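Local coordinates for DUF1881 domain-containing protein (Neurospora crassa, PDB 5Z6D) that is of undetermined function, pairing a betagamma-crystallin domain with an Ig-like domain, and carries a calcium site that the interface between the two domains renders inoperative, at residues Ile11-Glu19 / Trp67-Ser75; Met136-Val147 / Ala159-Trp167. The protein carries 1 engineered substitution. All blocks are in the same frame, centred on the assembly; numbering follows the deposited sequence.

Contact 1 (Ile11-Glu19 / Trp67-Ser75); sequences IFYQKKNFE and WTTSQADIS
Phe12, on strand 9-13 of the betagamma-crystallin domain, turns its ring edge to Trp67, at the end of strand 64-67, and Ile74, in the loop that follows: CE1 lies 3.8 Å from Trp67 CZ3 and almost as near Ile74 CD1. CG anti to the carbonyl carbon (chi1 -80°) carries that edge to both, and flat, apolar phenylalanine suits this buried slot, where Tyr41 stacks on it. Nearer the surface, Phe18 CZ comes within 3.6 Å of Ala72 CA and CE2 rests against Ala72 CB (3.8 Å); a small residue lets the ring approach the backbone. Beside it a nearly straight bond of 2.8 Å runs from Asn17 N to a lone pair of Ala72 O. At the surface, Lys16, extended beyond CG, slants across the Asp73 carboxylate, CE close to both oxygens, and ends in a 3.1 Å salt bridge from NZ to OD2, met from above the carboxylate plane. Asp73 is held ready because OD1 takes both Ser75 OG (2.6 Å) and Ser75 N, the second bond closing an Asx turn. The buried Phe12 edge is purely apolar, the outer part mixes ring packing with one backbone bond, and the exposed salt bridge is probably weakened by water.

Contact 2 (Met136-Val147 / Ala159-Trp167); sequences MPEGGPPVTTAV and AVGSVYFEW
Trp167 lies against the type II turn Pro137-Gly140 at one end of an antiparallel beta hairpin, strands 143-151 and 157-168, in the Ig-like domain. The indole is the tightly packed part. CA of Glu138 sits over its six-membered ring, 3.6 Å from the centroid, and Gly139 crosses the five-membered ring on the same face; glycine suits the positive phi there. Met136 comes instead to the ring edge, a Met-aromatic contact with SD 3.9 Å from CE3, and bends at chi3 (-66°) to bring CE against CB of Phe165. With an alanine in place of Trp167, the turn would probably lose the flat surface it rests on, and Met136 SD its aromatic neighbour.

Along the hairpin, paired backbone bonds join Val143 to Phe165, Thr145 to Val163 and Val147 to Gly161. Thr145, Val147, Val163 and Phe165 face inward, Val112 against Thr145 and Val147, Val176 against Val163 and Phe165, Ile93 against Phe165, as befits branched and aromatic residues. The other face is looser, with Thr144 exposed and Ser162 and Tyr164 partly so; Thr144 OG1 meets the edge of Tyr164, 3.2 Å from CD1. Before the strand, Pro142 lies beside Tyr164, CB 3.6 Å from CZ. Two waters add bridges at the turn's solvent side: one links Gly140 O to Trp167 N, and the other accepts from Trp167 NE1 (2.8 Å) while donating to Glu138 OE2.

In the fold
The two contacts lie on opposite sides of the chain's centre, about 32 Å apart between their centres, and share no element. Contact 1 belongs to the betagamma-crystallin domain and joins strand 9-13 and the turn after it to the end of strand 64-67 and the loop beyond, with a single backbone bond across the two segments, so side chains make up most of it. Contact 2, in the Ig-like domain, lies mainly between neighbouring strands of one sheet, where regular backbone pairing does the work and side chains sort themselves by face. Each is only partly buried, combining an apolar inner side with a polar outer one. The surface chemistry differs: a direct salt bridge in contact 1, bridging waters in contact 2.

Contact 1 (Ile11-Glu19 / Trp67-Ser75)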
ATOM      1  N   ILE A  11       3.658  20.531   2.184  1.00 22.43           N
ATOM      2  CA  ILE A  11       3.528  21.466   1.096  1.00 24.71           C
ATOM      3  C   ILE A  11       4.105  20.867  -0.153  1.00 23.34           C
ATOM      4  O   ILE A  11       5.264  20.440  -0.172  1.00 24.83           O
ATOM      5  CB  ILE A  11       4.237  22.814   1.383  1.00 29.35           C
ATOM      6  CG1 ILE A  11       3.852  23.357   2.762  1.00 30.72           C
ATOM      7  CG2 ILE A  11       3.912  23.804   0.284  1.00 27.06           C
ATOM      8  CD1 ILE A  11       4.420  24.732   3.053  1.00 36.11           C
ATOM      9  N   PHE A  12       3.291  20.822  -1.195  1.00 23.84           N
ATOM     10  CA  PHE A  12       3.757  20.347  -2.485  1.00 25.16           C
ATOM     11  C   PHE A  12       4.192  21.525  -3.335  1.00 30.98           C
ATOM     12  O   PHE A  12       3.506  22.529  -3.428  1.00 26.04           O
ATOM     13  CB  PHE A  12       2.676  19.545  -3.197  1.00 22.24           C
ATOM     14  CG  PHE A  12       2.557  18.129  -2.713  1.00 19.96           C
ATOM     15  CD1 PHE A  12       3.390  17.144  -3.208  1.00 20.89           C
ATOM     16  CD2 PHE A  12       1.594  17.782  -1.770  1.00 23.52           C
ATOM     17  CE1 PHE A  12       3.277  15.833  -2.761  1.00 21.07           C
ATOM     18  CE2 PHE A  12       1.469  16.478  -1.320  1.00 20.10           C
ATOM     19  CZ  PHE A  12       2.297  15.499  -1.816  1.00 21.77           C
ATOM     20  N   TYR A  13       5.336  21.399  -3.971  1.00 26.67           N
ATOM     21  CA  TYR A  13       5.837  22.477  -4.774  1.00 26.36           C
ATOM     22  C   TYR A  13       5.859  22.079  -6.239  1.00 25.29           C
ATOM     23  O   TYR A  13       6.181  20.921  -6.606  1.00 26.16           O
ATOM     24  CB  TYR A  13       7.238  22.888  -4.303  1.00 22.30           C
ATOM     25  CG  TYR A  13       7.292  23.368  -2.856  1.00 21.50           C
ATOM     26  CD1 TYR A  13       7.128  24.720  -2.533  1.00 26.87           C
ATOM     27  CD2 TYR A  13       7.516  22.473  -1.818  1.00 25.48           C
ATOM     28  CE1 TYR A  13       7.177  25.148  -1.208  1.00 27.97           C
ATOM     29  CE2 TYR A  13       7.561  22.883  -0.502  1.00 26.23           C
ATOM     30  CZ  TYR A  13       7.398  24.220  -0.197  1.00 28.46           C
ATOM     31  OH  TYR A  13       7.455  24.612   1.129  1.00 35.00           O
ATOM     32  N   GLN A  14       5.541  23.085  -7.053  1.00 25.36           N
ATOM     33  CA  GLN A  14       5.549  23.013  -8.499  1.00 28.71           C
ATOM     34  C   GLN A  14       6.942  22.771  -9.086  1.00 34.50           C
ATOM     35  O   GLN A  14       7.076  22.123 -10.123  1.00 42.07           O
ATOM     36  CB  GLN A  14       4.942  24.309  -9.048  1.00 40.99           C
ATOM     37  CG  GLN A  14       5.525  24.822 -10.341  1.00 57.28           C
ATOM     38  CD  GLN A  14       5.328  26.320 -10.495  1.00 66.79           C
ATOM     39  OE1 GLN A  14       5.714  27.105  -9.627  1.00 63.12           O
ATOM     40  NE2 GLN A  14       4.716  26.721 -11.599  1.00 74.92           N
ATOM     41  N   LYS A  15       7.981  23.280  -8.429  1.00 30.77           N
ATOM     42  CA  LYS A  15       9.340  23.025  -8.893  1.00 31.26           C
ATOM     43  C   LYS A  15      10.109  22.159  -7.899  1.00 32.63           C
ATOM     44  O   LYS A  15       9.653  21.954  -6.766  1.00 30.42           O
ATOM     45  CB  LYS A  15      10.076  24.343  -9.132  1.00 33.20           C
ATOM     46  CG  LYS A  15       9.209  25.422  -9.760  1.00 36.61           C
ATOM     47  CD  LYS A  15       9.983  26.231 -10.784  1.00 50.76           C
ATOM     48  CE  LYS A  15       9.391  27.623 -10.954  1.00 53.86           C
ATOM     49  NZ  LYS A  15       9.590  28.461  -9.737  1.00 55.85           N
ATOM     50  N   LYS A  16      11.258  21.645  -8.331  1.00 34.05           N
ATOM     51  CA  LYS A  16      12.115  20.848  -7.457  1.00 29.22           C
ATOM     52  C   LYS A  16      12.737  21.730  -6.370  1.00 31.77           C
ATOM     53  O   LYS A  16      12.706  22.952  -6.464  1.00 30.43           O
ATOM     54  CB  LYS A  16      13.207  20.144  -8.262  1.00 27.61           C
ATOM     55  CG  LYS A  16      12.692  19.120  -9.257  1.00 34.63           C
ATOM     56  CD  LYS A  16      13.815  18.517 -10.074  1.00 30.31           C
ATOM     57  CE  LYS A  16      13.286  17.409 -10.980  1.00 30.69           C
ATOM     58  NZ  LYS A  16      14.356  16.716 -11.728  1.00 37.03           N
ATOM     59  N   ASN A  17      13.277  21.092  -5.336  1.00 25.14           N
ATOM     60  CA  ASN A  17      13.958  21.778  -4.243  1.00 30.69           C
ATOM     61  C   ASN A  17      13.142  22.876  -3.556  1.00 27.52           C
ATOM     62  O   ASN A  17      13.696  23.896  -3.125  1.00 30.17           O
ATOM     63  CB  ASN A  17      15.282  22.365  -4.749  1.00 31.94           C
ATOM     64  CG  ASN A  17      16.290  22.574  -3.633  1.00 29.04           C
ATOM     65  OD1 ASN A  17      16.325  21.814  -2.665  1.00 30.78           O
ATOM     66  ND2 ASN A  17      17.109  23.618  -3.757  1.00 31.49           N
ATOM     67  N   PHE A  18      11.830  22.656  -3.462  1.00 24.50           N
ATOM     68  CA  PHE A  18      10.928  23.455  -2.630  1.00 28.88           C
ATOM     69  C   PHE A  18      10.813  24.914  -3.075  1.00 30.64           C
ATOM     70  O   PHE A  18      10.622  25.811  -2.251  1.00 31.76           O
ATOM     71  CB  PHE A  18      11.373  23.396  -1.166  1.00 29.59           C
ATOM     72  CG  PHE A  18      11.846  22.036  -0.730  1.00 30.02           C
ATOM     73  CD1 PHE A  18      10.936  21.012  -0.534  1.00 25.72           C
ATOM     74  CD2 PHE A  18      13.195  21.775  -0.516  1.00 28.47           C
ATOM     75  CE1 PHE A  18      11.357  19.752  -0.131  1.00 25.44           C
ATOM     76  CE2 PHE A  18      13.623  20.518  -0.118  1.00 26.90           C
ATOM     77  CZ  PHE A  18      12.693  19.492   0.078  1.00 24.90           C
ATOM     78  N   GLU A  19      10.920  25.156  -4.375  1.00 29.68           N
ATOM     79  CA  GLU A  19      10.873  26.532  -4.862  1.00 34.12           C
ATOM     80  C   GLU A  19       9.502  26.824  -5.474  1.00 42.83           C
ATOM     81  O   GLU A  19       8.800  25.907  -5.925  1.00 43.61           O
ATOM     82  CB  GLU A  19      12.003  26.788  -5.861  1.00 35.69           C
ATOM     83  CG  GLU A  19      13.402  26.343  -5.386  1.00 43.44           C
ATOM     84  CD  GLU A  19      14.027  27.245  -4.314  1.00 51.78           C
ATOM     85  OE1 GLU A  19      13.297  28.020  -3.663  1.00 59.00           O
ATOM     86  OE2 GLU A  19      15.267  27.178  -4.121  1.00 50.18           O
ATOM     87  N   TRP A  67       6.294   9.234   1.632  1.00 16.71           N
ATOM     88  CA  TRP A  67       7.227  10.334   1.876  1.00 19.02           C
ATOM     89  C   TRP A  67       7.119  10.718   3.338  1.00 17.83           C
ATOM     90  O   TRP A  67       6.109  11.292   3.755  1.00 19.36           O
ATOM     91  CB  TRP A  67       6.935  11.519   0.953  1.00 23.32           C
ATOM     92  CG  TRP A  67       7.011  11.113  -0.492  1.00 20.36           C
ATOM     93  CD1 TRP A  67       8.012  10.405  -1.077  1.00 21.43           C
ATOM     94  CD2 TRP A  67       6.051  11.384  -1.520  1.00 18.47           C
ATOM     95  NE1 TRP A  67       7.738  10.198  -2.403  1.00 23.12           N
ATOM     96  CE2 TRP A  67       6.540  10.787  -2.706  1.00 19.80           C
ATOM     97  CE3 TRP A  67       4.816  12.045  -1.554  1.00 19.27           C
ATOM     98  CZ2 TRP A  67       5.839  10.835  -3.914  1.00 21.25           C
ATOM     99  CZ3 TRP A  67       4.116  12.087  -2.761  1.00 19.11           C
ATOM    100  CH2 TRP A  67       4.638  11.493  -3.921  1.00 20.17           C
ATOM    101  N   THR A  68       8.138  10.346   4.115  1.00 20.49           N
ATOM    102  CA  THR A  68       8.119  10.524   5.562  1.00 23.88           C
ATOM    103  C   THR A  68       8.924  11.753   5.956  1.00 24.94           C
ATOM    104  O   THR A  68       8.802  12.263   7.067  1.00 25.77           O
ATOM    105  CB  THR A  68       8.672   9.280   6.302  1.00 26.08           C
ATOM    106  OG1 THR A  68      10.053   9.067   5.960  1.00 29.13           O
ATOM    107  CG2 THR A  68       7.877   8.046   5.944  1.00 34.33           C
ATOM    108  N   THR A  69       9.768  12.218   5.040  1.00 23.93           N
ATOM    109  CA  THR A  69      10.532  13.441   5.247  1.00 22.22           C
ATOM    110  C   THR A  69      10.533  14.238   3.951  1.00 23.43           C
ATOM    111  O   THR A  69      10.178  13.717   2.888  1.00 23.00           O
ATOM    112  CB  THR A  69      12.004  13.177   5.689  1.00 28.86           C
ATOM    113  OG1 THR A  69      12.735  12.539   4.629  1.00 30.76           O
ATOM    114  CG2 THR A  69      12.061  12.297   6.931  1.00 30.94           C
ATOM    115  N   SER A  70      10.914  15.499   4.041  1.00 22.07           N
ATOM    116  CA  SER A  70      10.895  16.381   2.881  1.00 21.58           C
ATOM    117  C   SER A  70      11.743  15.820   1.737  1.00 22.01           C
ATOM    118  O   SER A  70      12.880  15.433   1.950  1.00 24.44           O
ATOM    119  CB  SER A  70      11.388  17.766   3.273  1.00 24.33           C
ATOM    120  OG  SER A  70      10.489  18.330   4.219  1.00 25.91           O
ATOM    121  N   GLN A  71      11.167  15.763   0.540  1.00 21.00           N
ATOM    122  CA  GLN A  71      11.870  15.249  -0.643  1.00 21.15           C
ATOM    123  C   GLN A  71      12.071  16.349  -1.672  1.00 22.01           C
ATOM    124  O   GLN A  71      11.109  16.946  -2.135  1.00 23.98           O
ATOM    125  CB  GLN A  71      11.085  14.090  -1.268  1.00 21.27           C
ATOM    126  CG  GLN A  71      10.902  12.914  -0.339  1.00 19.74           C
ATOM    127  CD  GLN A  71      12.215  12.230  -0.019  1.00 23.70           C
ATOM    128  OE1 GLN A  71      12.915  11.755  -0.914  1.00 22.94           O
ATOM    129  NE2 GLN A  71      12.575  12.206   1.262  1.00 23.63           N
ATOM    130  N   ALA A  72      13.318  16.604  -2.056  1.00 22.95           N
ATOM    131  CA  ALA A  72      13.576  17.719  -2.962  1.00 24.03           C
ATOM    132  C   ALA A  72      13.275  17.380  -4.429  1.00 23.62           C
ATOM    133  O   ALA A  72      13.252  18.272  -5.280  1.00 26.50           O
ATOM    134  CB  ALA A  72      15.025  18.195  -2.811  1.00 25.17           C
ATOM    135  N   ASP A  73      13.018  16.103  -4.712  1.00 24.78           N
ATOM    136  CA  ASP A  73      12.698  15.665  -6.068  1.00 24.51           C
ATOM    137  C   ASP A  73      11.762  14.460  -6.074  1.00 26.24           C
ATOM    138  O   ASP A  73      12.184  13.348  -5.762  1.00 26.36           O
ATOM    139  CB  ASP A  73      14.001  15.326  -6.814  1.00 25.09           C
ATOM    140  CG  ASP A  73      13.809  15.187  -8.323  1.00 31.36           C
ATOM    141  OD1 ASP A  73      12.644  15.113  -8.782  1.00 36.53           O
ATOM    142  OD2 ASP A  73      14.825  15.154  -9.053  1.00 30.84           O
ATOM    143  N   ILE A  74      10.496  14.678  -6.437  1.00 21.68           N
ATOM    144  CA  ILE A  74       9.562  13.559  -6.623  1.00 20.25           C
ATOM    145  C   ILE A  74       9.064  13.449  -8.064  1.00 28.09           C
ATOM    146  O   ILE A  74       7.955  12.966  -8.311  1.00 27.66           O
ATOM    147  CB  ILE A  74       8.342  13.669  -5.678  1.00 22.63           C
ATOM    148  CG1 ILE A  74       7.584  14.988  -5.886  1.00 22.92           C
ATOM    149  CG2 ILE A  74       8.787  13.528  -4.233  1.00 24.09           C
ATOM    150  CD1 ILE A  74       6.258  15.044  -5.136  1.00 23.15           C
ATOM    151  N   SER A  75       9.890  13.873  -9.012  1.00 28.95           N
ATOM    152  CA  SER A  75       9.518  13.866 -10.423  1.00 34.21           C
ATOM    153  C   SER A  75       9.503  12.472 -11.061  1.00 35.54           C
ATOM    154  O   SER A  75       8.993  12.305 -12.169  1.00 34.99           O
ATOM    155  CB  SER A  75      10.474  14.759 -11.203  1.00 35.79           C
ATOM    156  OG  SER A  75      11.796  14.245 -11.127  1.00 36.04           O
TER

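Contact 2 (Met136-Val147 / Ala159-Trp167)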
ATOM      1  N   MET A 136      -3.652   2.115   8.031  1.00 17.56           N
ATOM      2  CA  MET A 136      -4.169   1.967   9.388  1.00 20.27           C
ATOM      3  C   MET A 136      -3.503   2.928  10.337  1.00 20.26           C
ATOM      4  O   MET A 136      -2.302   2.834  10.565  1.00 22.99           O
ATOM      5  CB  MET A 136      -3.972   0.548   9.901  1.00 23.50           C
ATOM      6  CG  MET A 136      -4.515   0.369  11.320  1.00 27.41           C
ATOM      7  SD  MET A 136      -4.490  -1.332  11.912  1.00 28.48           S
ATOM      8  CE  MET A 136      -5.687  -2.109  10.819  1.00 26.24           C
ATOM      9  N   PRO A 137      -4.292   3.835  10.920  1.00 25.23           N
ATOM     10  CA  PRO A 137      -3.763   4.737  11.946  1.00 23.40           C
ATOM     11  C   PRO A 137      -3.335   3.968  13.188  1.00 29.60           C
ATOM     12  O   PRO A 137      -3.815   2.853  13.428  1.00 26.19           O
ATOM     13  CB  PRO A 137      -4.947   5.662  12.248  1.00 28.50           C
ATOM     14  CG  PRO A 137      -6.155   4.877  11.848  1.00 35.19           C
ATOM     15  CD  PRO A 137      -5.724   4.058  10.664  1.00 31.31           C
ATOM     16  N   GLU A 138      -2.428   4.551  13.964  1.00 28.10           N
ATOM     17  CA  GLU A 138      -1.989   3.939  15.210  1.00 32.75           C
ATOM     18  C   GLU A 138      -3.215   3.711  16.087  1.00 29.70           C
ATOM     19  O   GLU A 138      -4.036   4.612  16.257  1.00 29.97           O
ATOM     20  CB  GLU A 138      -0.953   4.828  15.908  1.00 35.33           C
ATOM     21  CG  GLU A 138      -0.345   4.235  17.163  1.00 44.39           C
ATOM     22  CD  GLU A 138      -1.176   4.508  18.394  1.00 54.91           C
ATOM     23  OE1 GLU A 138      -1.947   5.492  18.387  1.00 57.89           O
ATOM     24  OE2 GLU A 138      -1.063   3.736  19.367  1.00 60.15           O
ATOM     25  N   GLY A 139      -3.360   2.488  16.590  1.00 33.95           N
ATOM     26  CA  GLY A 139      -4.507   2.122  17.403  1.00 35.20           C
ATOM     27  C   GLY A 139      -5.805   2.190  16.625  1.00 39.06           C
ATOM     28  O   GLY A 139      -6.871   2.420  17.197  1.00 42.95           O
ATOM     29  N   GLY A 140      -5.718   1.996  15.312  1.00 31.96           N
ATOM     30  CA  GLY A 140      -6.877   2.121  14.450  1.00 33.29           C
ATOM     31  C   GLY A 140      -7.846   0.972  14.626  1.00 35.95           C
ATOM     32  O   GLY A 140      -7.528  -0.024  15.272  1.00 34.68           O
ATOM     33  N   PRO A 141      -9.046   1.107  14.051  1.00 33.99           N
ATOM     34  CA  PRO A 141      -9.991  -0.010  14.110  1.00 34.52           C
ATOM     35  C   PRO A 141      -9.487  -1.182  13.271  1.00 26.19           C
ATOM     36  O   PRO A 141      -8.757  -0.959  12.301  1.00 25.95           O
ATOM     37  CB  PRO A 141     -11.278   0.588  13.532  1.00 30.24           C
ATOM     38  CG  PRO A 141     -10.815   1.691  12.643  1.00 32.54           C
ATOM     39  CD  PRO A 141      -9.578   2.254  13.295  1.00 33.89           C
ATOM     40  N   PRO A 142      -9.848  -2.416  13.653  1.00 26.04           N
ATOM     41  CA  PRO A 142      -9.466  -3.608  12.882  1.00 22.33           C
ATOM     42  C   PRO A 142     -10.222  -3.640  11.577  1.00 23.89           C
ATOM     43  O   PRO A 142     -11.267  -2.996  11.467  1.00 22.38           O
ATOM     44  CB  PRO A 142      -9.879  -4.770  13.785  1.00 24.25           C
ATOM     45  CG  PRO A 142     -11.019  -4.211  14.564  1.00 28.76           C
ATOM     46  CD  PRO A 142     -10.698  -2.755  14.804  1.00 28.18           C
ATOM     47  N   VAL A 143      -9.698  -4.364  10.594  1.00 20.14           N
ATOM     48  CA  VAL A 143     -10.261  -4.337   9.251  1.00 20.70           C
ATOM     49  C   VAL A 143     -10.276  -5.735   8.676  1.00 18.90           C
ATOM     50  O   VAL A 143      -9.335  -6.475   8.869  1.00 20.29           O
ATOM     51  CB  VAL A 143      -9.442  -3.396   8.324  1.00 23.93           C
ATOM     52  CG1 VAL A 143      -9.805  -3.608   6.861  1.00 27.04           C
ATOM     53  CG2 VAL A 143      -9.654  -1.950   8.734  1.00 27.88           C
ATOM     54  N   THR A 144     -11.373  -6.124   8.027  1.00 19.15           N
ATOM     55  CA  THR A 144     -11.401  -7.364   7.259  1.00 17.89           C
ATOM     56  C   THR A 144     -11.485  -7.027   5.782  1.00 20.68           C
ATOM     57  O   THR A 144     -12.309  -6.204   5.376  1.00 23.97           O
ATOM     58  CB  THR A 144     -12.584  -8.266   7.638  1.00 21.64           C
ATOM     59  OG1 THR A 144     -12.358  -8.823   8.933  1.00 25.38           O
ATOM     60  CG2 THR A 144     -12.702  -9.418   6.634  1.00 19.09           C
ATOM     61  N   THR A 145     -10.623  -7.657   4.984  1.00 18.98           N
ATOM     62  CA  THR A 145     -10.547  -7.388   3.554  1.00 18.78           C
ATOM     63  C   THR A 145     -10.616  -8.695   2.778  1.00 20.06           C
ATOM     64  O   THR A 145      -9.891  -9.644   3.070  1.00 20.23           O
ATOM     65  CB  THR A 145      -9.249  -6.625   3.196  1.00 18.40           C
ATOM     66  OG1 THR A 145      -9.232  -5.379   3.901  1.00 21.77           O
ATOM     67  CG2 THR A 145      -9.183  -6.361   1.713  1.00 20.60           C
ATOM     68  N   ALA A 146     -11.509  -8.759   1.797  1.00 18.16           N
ATOM     69  CA  ALA A 146     -11.683 -10.005   1.055  1.00 16.64           C
ATOM     70  C   ALA A 146     -10.465 -10.292   0.191  1.00 17.80           C
ATOM     71  O   ALA A 146      -9.869  -9.372  -0.371  1.00 18.52           O
ATOM     72  CB  ALA A 146     -12.933  -9.937   0.200  1.00 20.52           C
ATOM     73  N   VAL A 147     -10.098 -11.568   0.087  1.00 15.16           N
ATOM     74  CA  VAL A 147      -8.998 -11.955  -0.795  1.00 16.90           C
ATOM     75  C   VAL A 147      -9.381 -13.137  -1.691  1.00 20.66           C
ATOM     76  O   VAL A 147     -10.218 -13.982  -1.333  1.00 19.03           O
ATOM     77  CB  VAL A 147      -7.706 -12.332  -0.022  1.00 17.44           C
ATOM     78  CG1 VAL A 147      -7.143 -11.129   0.748  1.00 18.68           C
ATOM     79  CG2 VAL A 147      -7.954 -13.489   0.914  1.00 22.98           C
ATOM     80  N   ALA A 159      -8.310 -20.368  -3.867  1.00 28.26           N
ATOM     81  CA  ALA A 159      -8.944 -20.108  -2.577  1.00 24.73           C
ATOM     82  C   ALA A 159      -9.619 -18.768  -2.544  1.00 24.42           C
ATOM     83  O   ALA A 159      -9.209 -17.846  -3.220  1.00 23.99           O
ATOM     84  CB  ALA A 159      -7.922 -20.190  -1.460  1.00 23.96           C
ATOM     85  N   VAL A 160     -10.656 -18.663  -1.734  1.00 21.63           N
ATOM     86  CA  VAL A 160     -11.357 -17.414  -1.547  1.00 20.35           C
ATOM     87  C   VAL A 160     -11.531 -17.249  -0.054  1.00 20.99           C
ATOM     88  O   VAL A 160     -11.813 -18.213   0.644  1.00 29.12           O
ATOM     89  CB  VAL A 160     -12.704 -17.410  -2.283  1.00 32.21           C
ATOM     90  CG1 VAL A 160     -13.548 -16.228  -1.866  1.00 40.57           C
ATOM     91  CG2 VAL A 160     -12.463 -17.410  -3.786  1.00 33.14           C
ATOM     92  N   GLY A 161     -11.289 -16.052   0.462  1.00 19.14           N
ATOM     93  CA  GLY A 161     -11.471 -15.839   1.883  1.00 22.36           C
ATOM     94  C   GLY A 161     -11.264 -14.391   2.240  1.00 18.81           C
ATOM     95  O   GLY A 161     -11.714 -13.497   1.528  1.00 19.21           O
ATOM     96  N   SER A 162     -10.608 -14.157   3.366  1.00 21.06           N
ATOM     97  CA  SER A 162     -10.344 -12.792   3.783  1.00 22.37           C
ATOM     98  C   SER A 162      -9.141 -12.724   4.700  1.00 19.24           C
ATOM     99  O   SER A 162      -8.660 -13.742   5.199  1.00 21.21           O
ATOM    100  CB  SER A 162     -11.566 -12.191   4.477  1.00 31.67           C
ATOM    101  OG  SER A 162     -11.913 -12.948   5.620  1.00 25.76           O
ATOM    102  N   VAL A 163      -8.640 -11.504   4.877  1.00 17.15           N
ATOM    103  CA  VAL A 163      -7.548 -11.237   5.797  1.00 21.56           C
ATOM    104  C   VAL A 163      -8.069 -10.251   6.837  1.00 20.95           C
ATOM    105  O   VAL A 163      -8.886  -9.381   6.524  1.00 19.51           O
ATOM    106  CB  VAL A 163      -6.299 -10.669   5.066  1.00 22.27           C
ATOM    107  CG1 VAL A 163      -6.609  -9.322   4.388  1.00 24.11           C
ATOM    108  CG2 VAL A 163      -5.119 -10.544   6.030  1.00 20.85           C
ATOM    109  N   TYR A 164      -7.608 -10.410   8.073  1.00 19.61           N
ATOM    110  CA  TYR A 164      -8.014  -9.566   9.177  1.00 23.13           C
ATOM    111  C   TYR A 164      -6.777  -8.833   9.683  1.00 20.35           C
ATOM    112  O   TYR A 164      -5.801  -9.460  10.077  1.00 25.72           O
ATOM    113  CB  TYR A 164      -8.662 -10.420  10.276  1.00 27.85           C
ATOM    114  CG  TYR A 164      -9.203  -9.675  11.482  1.00 25.68           C
ATOM    115  CD1 TYR A 164     -10.381  -8.938  11.406  1.00 26.69           C
ATOM    116  CD2 TYR A 164      -8.547  -9.729  12.702  1.00 32.63           C
ATOM    117  CE1 TYR A 164     -10.884  -8.271  12.513  1.00 30.14           C
ATOM    118  CE2 TYR A 164      -9.041  -9.065  13.812  1.00 31.34           C
ATOM    119  CZ  TYR A 164     -10.205  -8.337  13.713  1.00 30.56           C
ATOM    120  OH  TYR A 164     -10.696  -7.675  14.821  1.00 29.85           O
ATOM    121  N   PHE A 165      -6.804  -7.512   9.606  1.00 19.35           N
ATOM    122  CA  PHE A 165      -5.739  -6.660  10.137  1.00 22.38           C
ATOM    123  C   PHE A 165      -6.133  -6.077  11.477  1.00 21.79           C
ATOM    124  O   PHE A 165      -7.257  -5.609  11.656  1.00 21.21           O
ATOM    125  CB  PHE A 165      -5.428  -5.502   9.194  1.00 18.49           C
ATOM    126  CG  PHE A 165      -4.988  -5.923   7.823  1.00 20.17           C
ATOM    127  CD1 PHE A 165      -3.795  -6.597   7.635  1.00 21.89           C
ATOM    128  CD2 PHE A 165      -5.762  -5.611   6.718  1.00 24.87           C
ATOM    129  CE1 PHE A 165      -3.384  -6.967   6.360  1.00 22.70           C
ATOM    130  CE2 PHE A 165      -5.356  -5.972   5.441  1.00 26.98           C
ATOM    131  CZ  PHE A 165      -4.165  -6.642   5.265  1.00 20.29           C
ATOM    132  N   GLU A 166      -5.202  -6.071  12.418  1.00 21.15           N
ATOM    133  CA  GLU A 166      -5.494  -5.407  13.682  1.00 25.36           C
ATOM    134  C   GLU A 166      -4.252  -4.698  14.183  1.00 27.31           C
ATOM    135  O   GLU A 166      -3.141  -5.104  13.882  1.00 29.44           O
ATOM    136  CB  GLU A 166      -6.013  -6.407  14.731  1.00 28.32           C
ATOM    137  CG  GLU A 166      -4.995  -7.406  15.233  1.00 37.03           C
ATOM    138  CD  GLU A 166      -5.561  -8.310  16.323  1.00 43.94           C
ATOM    139  OE1 GLU A 166      -6.787  -8.255  16.569  1.00 42.02           O
ATOM    140  OE2 GLU A 166      -4.783  -9.073  16.933  1.00 45.06           O
ATOM    141  N   TRP A 167      -4.443  -3.622  14.934  1.00 26.66           N
ATOM    142  CA  TRP A 167      -3.310  -2.936  15.525  1.00 28.44           C
ATOM    143  C   TRP A 167      -2.808  -3.680  16.749  1.00 32.53           C
ATOM    144  O   TRP A 167      -3.588  -4.051  17.628  1.00 32.53           O
ATOM    145  CB  TRP A 167      -3.669  -1.499  15.908  1.00 27.62           C
ATOM    146  CG  TRP A 167      -2.455  -0.724  16.295  1.00 28.69           C
ATOM    147  CD1 TRP A 167      -1.971  -0.534  17.557  1.00 35.54           C
ATOM    148  CD2 TRP A 167      -1.542  -0.066  15.409  1.00 29.00           C
ATOM    149  NE1 TRP A 167      -0.819   0.217  17.513  1.00 40.73           N
ATOM    150  CE2 TRP A 167      -0.537   0.521  16.206  1.00 36.67           C
ATOM    151  CE3 TRP A 167      -1.489   0.105  14.022  1.00 29.96           C
ATOM    152  CZ2 TRP A 167       0.517   1.256  15.660  1.00 30.30           C
ATOM    153  CZ3 TRP A 167      -0.444   0.833  13.480  1.00 30.70           C
ATOM    154  CH2 TRP A 167       0.548   1.400  14.299  1.00 28.99           C
TER
HETATM  155  O   HOH W   1       0.671   1.486  19.528  1.00 45.55           O
HETATM  156  O   HOH W   2      -7.109  -2.916  15.242  1.00 33.53           O